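Local coordinates for oxidoreductase, 2OG-Fe oxygenase family protein, putative, expressed (Oryza sativa subsp. japonica, PDB 5XOI) that is probably an iron(II)- and 2-oxoglutarate-dependent dioxygenase of the AlkB family, seen here as its catalytic domain with manganese in the metal site, at residues Met13-Lys18 / Ser184-Ile189; Ala164-Gly169 / Val180-Gly185. All coordinates share one frame; numbering follows the deposited sequence.

Contact 1: Met13-Lys18 / Ser184-Ile189; sequences MVLLKK and SGDVLI
L16 and V187 form a hydrogen-bonded pair where strand 13-16 runs antiparallel to strand 187-190 in the larger sheet of the double-stranded beta-helix fold of 2OG oxygenases. V14 pairs with I189 in the same way; L15 and L188 are the non-hydrogen-bonded pair between them. On the face of V14, L16, V187 and I189, L16 slants across I189, its CD1 4.1 Å from I189 CG1. This face packs on helix 87-106. On the other face, M13 crosses L188 obliquely, its CE near both leucine methyls and 4.0 Å from L188 CD1. The M13 chain runs extended, CG anti to the backbone N (chi1 -173°), which brings its methyl there. Just before strand 187-190, D186 uses both carboxylate oxygens. OD2 takes K17 NZ on its syn side at 2.6 Å, a salt bridge. OD1 takes K18 N on its anti side at 2.9 Å. Both donors lie somewhat out of the carboxylate plane. OD2 also accepts E183 N, and K17 NZ also bridges to E183 OE2. With D186 replaced by an alanine, K18 N and E183 N would probably lose this acceptor, and K17 NZ one of its carboxylates. K18 NZ donates to S184 O at 2.8 Å, lying in the carbonyl plane.

Contact 2: Ala164-Gly169 / Val180-Gly185; sequences AEFLYG and VDLESG
Strands 163-169 and 178-182 form an antiparallel hairpin with four backbone hydrogen bonds, A164-L182 and F166-V180 being the hydrogen-bonded pairs and E165-D181 the non-hydrogen-bonded pair between them. On the face of A164, F166, V180 and L182 the side chains are apolar. L182 reaches across at a slant, and its CD1 meets F166 CG at 3.5 Å, beside the root of the ring. V180 lies alongside F166, and its CG1 is 4.1 Å from F166 CD2. The same methyl meets Y168 CE1 at 3.7 Å. V180 CG1 stands between its own backbone N and carbonyl carbon (chi1 64°), where it serves both rings. Y168 crosses V180 at about a right angle. The opposite face carries two acids. E165 and D181 point the same way, with E165 CG 3.6 Å from D181 OD1. Their nearest charged oxygens, E165 OE2 and D181 OD1, stay 5.1 Å apart, and E165 OE2 is bridged to K205 on strand 198-205. The hairpin is thus two-sided. Its apolar face turns toward strand 13-16 and the metal site, and the lysine probably eases the repulsion between the acids on the other.

In the fold
The centres of contacts 1 and 2 lie about 9 Å apart. Contact 1 belongs to the seven-stranded sheet and contact 2 to the four-stranded one. Along the chain, strand 13-16 comes first, then the hairpin 163-169/178-182, then strand 187-190. S184 and G185, shared by both contacts, lie in the turn that carries the chain from one sheet to the other. The sheets meet through side chains: L188 CD2 on F166 CE2 at 3.5 Å, M13 on Y168, and L15 on V180. The K17-E183 salt bridge also ties the two contacts. F166 is close to H199, which holds the manganese with H139 and D141, so this interface reaches the edge of the metal site.

Contact 1: Met13-Lys18 / Ser184-Ile189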
loop_
_atom_site.group_PDB
_atom_site.type_symbol
_atom_site.label_atom_id
_atom_site.label_comp_id
_atom_site.label_asym_id
_atom_site.label_seq_id
_atom_site.Cartn_x
_atom_site.Cartn_y
_atom_site.Cartn_z
ATOM N N MET A 13 -7.191 -3.885 -11.375
ATOM C CA MET A 13 -7.103 -2.851 -10.345
ATOM C C MET A 13 -8.463 -2.687 -9.680
ATOM O O MET A 13 -9.408 -2.187 -10.297
ATOM C CB MET A 13 -6.623 -1.527 -10.936
ATOM C CG MET A 13 -6.345 -0.460 -9.893
ATOM S SD MET A 13 -5.581 0.963 -10.667
ATOM C CE MET A 13 -5.126 1.923 -9.218
ATOM N N VAL A 14 -8.545 -3.090 -8.416
ATOM C CA VAL A 14 -9.789 -3.138 -7.664
ATOM C C VAL A 14 -9.598 -2.342 -6.383
ATOM O O VAL A 14 -8.608 -2.535 -5.670
ATOM C CB VAL A 14 -10.190 -4.587 -7.346
ATOM C CG1 VAL A 14 -11.383 -4.627 -6.400
ATOM C CG2 VAL A 14 -10.503 -5.327 -8.638
ATOM N N LEU A 15 -10.554 -1.462 -6.085
ATOM C CA LEU A 15 -10.589 -0.715 -4.834
ATOM C C LEU A 15 -11.693 -1.294 -3.952
ATOM O O LEU A 15 -12.864 -1.323 -4.349
ATOM C CB LEU A 15 -10.831 0.771 -5.095
ATOM C CG LEU A 15 -11.147 1.641 -3.877
ATOM C CD1 LEU A 15 -9.978 1.653 -2.885
ATOM C CD2 LEU A 15 -11.459 3.041 -4.326
ATOM N N LEU A 16 -11.312 -1.768 -2.772
ATOM C CA LEU A 16 -12.244 -2.369 -1.817
ATOM C C LEU A 16 -12.556 -1.309 -0.760
ATOM O O LEU A 16 -11.739 -1.035 0.129
ATOM C CB LEU A 16 -11.651 -3.636 -1.206
ATOM C CG LEU A 16 -11.303 -4.771 -2.167
ATOM C CD1 LEU A 16 -9.877 -4.600 -2.700
ATOM C CD2 LEU A 16 -11.403 -6.117 -1.477
ATOM N N LYS A 17 -13.735 -0.700 -0.862
ATOM C CA LYS A 17 -14.079 0.397 0.039
ATOM C C LYS A 17 -14.343 -0.122 1.445
ATOM O O LYS A 17 -15.110 -1.071 1.632
ATOM C CB LYS A 17 -15.309 1.151 -0.474
ATOM C CG LYS A 17 -15.112 1.855 -1.807
ATOM C CD LYS A 17 -14.076 2.964 -1.730
ATOM C CE LYS A 17 -14.479 4.039 -0.732
ATOM N NZ LYS A 17 -13.436 5.113 -0.584
ATOM N N LYS A 18 -13.724 0.522 2.439
ATOM C CA LYS A 18 -13.981 0.228 3.854
ATOM C C LYS A 18 -13.830 -1.267 4.152
ATOM O O LYS A 18 -14.599 -1.858 4.914
ATOM C CB LYS A 18 -15.366 0.734 4.270
ATOM C CG LYS A 18 -15.553 2.249 4.118
ATOM C CD LYS A 18 -14.473 3.026 4.863
ATOM C CE LYS A 18 -14.525 4.531 4.544
ATOM N NZ LYS A 18 -13.807 5.377 5.566
ATOM N N SER A 184 -9.827 5.979 4.958
ATOM C CA SER A 184 -9.458 5.035 6.011
ATOM C C SER A 184 -10.268 3.744 5.900
ATOM O O SER A 184 -11.500 3.772 5.814
ATOM C CB SER A 184 -9.667 5.666 7.389
ATOM O OG SER A 184 -8.995 4.917 8.385
ATOM N N GLY A 185 -9.562 2.613 5.919
ATOM C CA GLY A 185 -10.144 1.303 5.757
ATOM C C GLY A 185 -10.136 0.771 4.342
ATOM O O GLY A 185 -10.364 -0.430 4.148
ATOM N N ASP A 186 -9.887 1.619 3.345
ATOM C CA ASP A 186 -9.869 1.149 1.962
ATOM C C ASP A 186 -8.666 0.244 1.712
ATOM O O ASP A 186 -7.580 0.433 2.272
ATOM C CB ASP A 186 -9.821 2.313 0.976
ATOM C CG ASP A 186 -11.127 3.116 0.915
ATOM O OD1 ASP A 186 -12.131 2.728 1.554
ATOM O OD2 ASP A 186 -11.130 4.154 0.209
ATOM N N VAL A 187 -8.866 -0.756 0.858
ATOM C CA VAL A 187 -7.775 -1.593 0.370
ATOM C C VAL A 187 -7.771 -1.497 -1.143
ATOM O O VAL A 187 -8.812 -1.669 -1.779
ATOM C CB VAL A 187 -7.905 -3.060 0.821
ATOM C CG1 VAL A 187 -6.842 -3.927 0.122
ATOM C CG2 VAL A 187 -7.742 -3.155 2.320
ATOM N N LEU A 188 -6.613 -1.182 -1.712
ATOM C CA LEU A 188 -6.444 -1.067 -3.154
ATOM C C LEU A 188 -5.526 -2.188 -3.621
ATOM O O LEU A 188 -4.510 -2.460 -2.977
ATOM C CB LEU A 188 -5.835 0.291 -3.523
ATOM C CG LEU A 188 -5.472 0.472 -4.992
ATOM C CD1 LEU A 188 -6.738 0.562 -5.835
ATOM C CD2 LEU A 188 -4.626 1.731 -5.171
ATOM N N ILE A 189 -5.886 -2.847 -4.722
ATOM C CA ILE A 189 -5.065 -3.906 -5.305
ATOM C C ILE A 189 -4.789 -3.545 -6.755
ATOM O O ILE A 189 -5.717 -3.207 -7.488
ATOM C CB ILE A 189 -5.754 -5.282 -5.221
ATOM C CG1 ILE A 189 -6.100 -5.620 -3.771
ATOM C CG2 ILE A 189 -4.831 -6.359 -5.810
ATOM C CD1 ILE A 189 -6.665 -7.002 -3.580
#

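Contact 2: Ala164-Gly169 / Val180-Gly185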
loop_
_atom_site.group_PDB
_atom_site.type_symbol
_atom_site.label_atom_id
_atom_site.label_comp_id
_atom_site.label_asym_id
_atom_site.label_seq_id
_atom_site.Cartn_x
_atom_site.Cartn_y
_atom_site.Cartn_z
ATOM N N ALA A 164 -6.094 9.954 1.403
ATOM C CA ALA A 164 -5.097 10.334 0.407
ATOM C C ALA A 164 -5.768 10.543 -0.940
ATOM O O ALA A 164 -6.670 9.795 -1.306
ATOM C CB ALA A 164 -4.024 9.257 0.255
ATOM N N GLU A 165 -5.325 11.567 -1.671
ATOM C CA GLU A 165 -5.625 11.701 -3.091
ATOM C C GLU A 165 -4.561 10.898 -3.840
ATOM O O GLU A 165 -3.377 11.243 -3.796
ATOM C CB GLU A 165 -5.642 13.177 -3.498
ATOM C CG GLU A 165 -6.763 13.955 -2.801
ATOM C CD GLU A 165 -6.858 15.422 -3.211
ATOM O OE1 GLU A 165 -6.463 15.770 -4.345
ATOM O OE2 GLU A 165 -7.356 16.228 -2.393
ATOM N N PHE A 166 -4.976 9.804 -4.484
ATOM C CA PHE A 166 -4.071 8.815 -5.071
ATOM C C PHE A 166 -4.113 8.955 -6.586
ATOM O O PHE A 166 -5.192 8.914 -7.186
ATOM C CB PHE A 166 -4.477 7.402 -4.627
ATOM C CG PHE A 166 -3.576 6.296 -5.127
ATOM C CD1 PHE A 166 -2.392 5.985 -4.462
ATOM C CD2 PHE A 166 -3.940 5.527 -6.230
ATOM C CE1 PHE A 166 -1.578 4.955 -4.896
ATOM C CE2 PHE A 166 -3.118 4.481 -6.668
ATOM C CZ PHE A 166 -1.939 4.202 -6.002
ATOM N N LEU A 167 -2.944 9.151 -7.203
ATOM C CA LEU A 167 -2.847 9.300 -8.648
ATOM C C LEU A 167 -2.413 7.979 -9.264
ATOM O O LEU A 167 -1.594 7.258 -8.681
ATOM C CB LEU A 167 -1.834 10.387 -9.026
ATOM C CG LEU A 167 -2.255 11.859 -9.091
ATOM C CD1 LEU A 167 -3.277 12.245 -8.048
ATOM C CD2 LEU A 167 -1.022 12.742 -8.988
ATOM N N TYR A 168 -2.932 7.671 -10.453
ATOM C CA TYR A 168 -2.475 6.476 -11.155
ATOM C C TYR A 168 -2.638 6.645 -12.662
ATOM O O TYR A 168 -3.563 7.315 -13.134
ATOM C CB TYR A 168 -3.221 5.212 -10.689
ATOM C CG TYR A 168 -4.723 5.262 -10.839
ATOM C CD1 TYR A 168 -5.518 5.897 -9.887
ATOM C CD2 TYR A 168 -5.350 4.641 -11.918
ATOM C CE1 TYR A 168 -6.912 5.926 -10.018
ATOM C CE2 TYR A 168 -6.736 4.669 -12.062
ATOM C CZ TYR A 168 -7.508 5.312 -11.117
ATOM O OH TYR A 168 -8.882 5.335 -11.275
ATOM N N GLY A 169 -1.728 6.028 -13.410
ATOM C CA GLY A 169 -1.776 6.128 -14.855
ATOM C C GLY A 169 -0.666 5.315 -15.478
ATOM O O GLY A 169 0.058 4.589 -14.796
ATOM N N VAL A 180 -8.151 8.865 -7.492
ATOM C CA VAL A 180 -9.149 8.256 -6.617
ATOM C C VAL A 180 -8.776 8.584 -5.179
ATOM O O VAL A 180 -7.596 8.640 -4.824
ATOM C CB VAL A 180 -9.261 6.726 -6.818
ATOM C CG1 VAL A 180 -7.959 6.004 -6.427
ATOM C CG2 VAL A 180 -10.445 6.173 -6.037
ATOM N N ASP A 181 -9.787 8.820 -4.347
ATOM C CA ASP A 181 -9.536 9.015 -2.926
ATOM C C ASP A 181 -9.419 7.669 -2.221
ATOM O O ASP A 181 -10.300 6.806 -2.349
ATOM C CB ASP A 181 -10.645 9.835 -2.274
ATOM C CG ASP A 181 -10.594 11.305 -2.646
ATOM O OD1 ASP A 181 -9.615 11.773 -3.266
ATOM O OD2 ASP A 181 -11.563 12.004 -2.298
ATOM N N LEU A 182 -8.354 7.508 -1.448
ATOM C CA LEU A 182 -8.170 6.337 -0.600
ATOM C C LEU A 182 -8.471 6.771 0.825
ATOM O O LEU A 182 -7.704 7.538 1.423
ATOM C CB LEU A 182 -6.761 5.764 -0.737
ATOM C CG LEU A 182 -6.360 5.337 -2.158
ATOM C CD1 LEU A 182 -4.909 4.847 -2.180
ATOM C CD2 LEU A 182 -7.288 4.253 -2.667
ATOM N N GLU A 183 -9.615 6.320 1.346
ATOM C CA GLU A 183 -10.108 6.698 2.666
ATOM C C GLU A 183 -9.743 5.624 3.678
ATOM O O GLU A 183 -9.405 4.500 3.318
ATOM C CB GLU A 183 -11.630 6.888 2.652
ATOM C CG GLU A 183 -12.146 7.826 1.582
ATOM C CD GLU A 183 -13.657 7.956 1.631
ATOM O OE1 GLU A 183 -14.158 8.984 2.126
ATOM O OE2 GLU A 183 -14.346 7.019 1.186
ATOM N N SER A 184 -9.827 5.979 4.958
ATOM C CA SER A 184 -9.458 5.035 6.011
ATOM C C SER A 184 -10.268 3.744 5.900
ATOM O O SER A 184 -11.500 3.772 5.814
ATOM C CB SER A 184 -9.667 5.666 7.389
ATOM O OG SER A 184 -8.995 4.917 8.385
ATOM N N GLY A 185 -9.562 2.613 5.919
ATOM C CA GLY A 185 -10.144 1.303 5.757
ATOM C C GLY A 185 -10.136 0.771 4.342
ATOM O O GLY A 185 -10.364 -0.430 4.148
#